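Local coordinates for protein uncharacterized ACR, COG1565 superfamily (Burkholderia thailandensis, PDB 4F3N) that is of unknown function but has a methyltransferase fold and probably belongs to the S-adenosylmethionine-dependent enzymes, perhaps methylating protein arginines, at residues F366-N369 and A370-D374. Numbering follows the deposited sequence.
Sequences FLLN and AGITD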
loop_
_atom_site.group_PDB
_atom_site.type_symbol
_atom_site.label_atom_id
_atom_site.label_comp_id
_atom_site.label_asym_id
_atom_site.label_seq_id
_atom_site.Cartn_x
_atom_site.Cartn_y
_atom_site.Cartn_z
ATOM N N PHE A 366 9.646 -4.711 13.430
ATOM C CA PHE A 366 10.403 -3.617 12.807
ATOM C C PHE A 366 10.429 -2.389 13.746
ATOM O O PHE A 366 11.491 -1.817 14.016
ATOM C CB PHE A 366 9.758 -3.278 11.459
ATOM C CG PHE A 366 10.416 -2.145 10.704
ATOM C CD1 PHE A 366 11.453 -2.394 9.795
ATOM C CD2 PHE A 366 9.962 -0.853 10.856
ATOM C CE1 PHE A 366 12.008 -1.355 9.038
ATOM C CE2 PHE A 366 10.522 0.166 10.111
ATOM C CZ PHE A 366 11.540 -0.084 9.199
ATOM N N LEU A 367 9.247 -2.030 14.258
ATOM C CA LEU A 367 9.092 -0.845 15.121
ATOM C C LEU A 367 9.778 -1.071 16.470
ATOM O O LEU A 367 10.434 -0.160 16.993
ATOM C CB LEU A 367 7.630 -0.456 15.298
ATOM C CG LEU A 367 6.916 0.090 14.064
ATOM C CD1 LEU A 367 5.451 0.452 14.338
ATOM C CD2 LEU A 367 7.645 1.334 13.504
ATOM N N LEU A 368 9.629 -2.250 17.034
ATOM C CA LEU A 368 10.372 -2.575 18.249
ATOM C C LEU A 368 11.908 -2.457 18.045
ATOM O O LEU A 368 12.613 -1.842 18.853
ATOM C CB LEU A 368 10.031 -3.980 18.720
ATOM C CG LEU A 368 8.674 -4.087 19.388
ATOM C CD1 LEU A 368 8.317 -5.585 19.489
ATOM C CD2 LEU A 368 8.694 -3.389 20.751
ATOM N N ASN A 369 12.402 -3.091 16.989
ATOM C CA ASN A 369 13.823 -3.037 16.649
ATOM C C ASN A 369 14.348 -1.628 16.442
ATOM O O ASN A 369 15.487 -1.291 16.860
ATOM C CB ASN A 369 14.083 -3.887 15.425
ATOM C CG ASN A 369 14.027 -5.387 15.686
ATOM O OD1 ASN A 369 14.012 -5.856 16.851
ATOM N ND2 ASN A 369 14.020 -6.180 14.597
ATOM N N ALA A 370 13.499 -0.792 15.867
ATOM C CA ALA A 370 13.804 0.580 15.536
ATOM C C ALA A 370 13.670 1.512 16.742
ATOM O O ALA A 370 14.033 2.702 16.662
ATOM C CB ALA A 370 12.893 1.032 14.382
ATOM N N GLY A 371 13.230 1.001 17.884
ATOM C CA GLY A 371 13.237 1.815 19.091
ATOM C C GLY A 371 11.951 2.492 19.490
ATOM O O GLY A 371 12.004 3.454 20.249
ATOM N N ILE A 372 10.795 1.993 19.052
ATOM C CA ILE A 372 9.513 2.653 19.402
ATOM C C ILE A 372 9.285 2.768 20.916
ATOM O O ILE A 372 8.682 3.753 21.377
ATOM C CB ILE A 372 8.281 2.031 18.703
ATOM C CG1 ILE A 372 7.074 2.968 18.795
ATOM C CG2 ILE A 372 7.964 0.619 19.246
ATOM C CD1 ILE A 372 5.925 2.517 17.874
ATOM N N THR A 373 9.690 1.753 21.680
ATOM C CA THR A 373 9.446 1.801 23.117
ATOM C C THR A 373 10.347 2.841 23.746
ATOM O O THR A 373 9.982 3.434 24.762
ATOM C CB THR A 373 9.583 0.445 23.812
ATOM O OG1 THR A 373 10.900 -0.063 23.662
ATOM C CG2 THR A 373 8.578 -0.564 23.217
ATOM N N ASP A 374 11.482 3.084 23.120
ATOM C CA ASP A 374 12.411 4.134 23.607
ATOM C C ASP A 374 11.792 5.498 23.367
ATOM O O ASP A 374 11.832 6.379 24.233
ATOM C CB ASP A 374 13.784 4.050 22.928
ATOM C CG ASP A 374 14.514 2.751 23.203
ATOM O OD1 ASP A 374 14.216 2.054 24.205
ATOM O OD2 ASP A 374 15.411 2.411 22.385
HETATM O O HOH W 1 11.560 -0.457 20.985
#
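Leu367 and Ile372 meet across a Schellman motif, the glycine-centred turn by which one short helix, 363-369, ends and the next, 372-376, begins almost at once. The turn exemplifies how such a motif couples its 6→1 backbone bond to an apolar contact between the same two residues. Their side chains run askew to one another and touch at two levels. Near the backbone, CG2 of Ile372 lies 4.1 Å from CB of Leu367; further out, the CD1 methyls of both residues come equally near. With CG1 of the isoleucine anti to the backbone N (chi1 -165°), CD1 is carried out to Leu367. The same torsion leaves CG2 between the backbone N and the carbonyl carbon, over the face of the Leu367 carbonyl and 3.4 Å from its O. Both side chains are buried against Leu397 of helix 384-398 and Thr124 of helix 118-136, just after the edge strand 356-362 of the seven-stranded methyltransferase sheet.

Beneath the methyls, Ile372 N donates to Leu367 O at 3.0 Å, with an N-H...O angle of 163°. Gly371, with its positive phi of 98°, takes the chain out of the helical conformation, ending helix 363-369, and also serves as N-cap of the following helix. Its own N approaches Leu368 O at 3.1 Å from above the carbonyl plane, whereas Ala370 N keeps a helical bond to Phe366 O.

On the more open flank Leu368 and Thr373 form a second, slighter pairing, with CD2 of the leucine 3.8 Å from CG2 of the threonine. Asn369 points away from the turn, its ND2 bonded to the carbonyls of Ala422 and Arg425. A water bridges the two helices, donating to Leu368 O at 2.8 Å and accepting from Thr373 N at 3.0 Å.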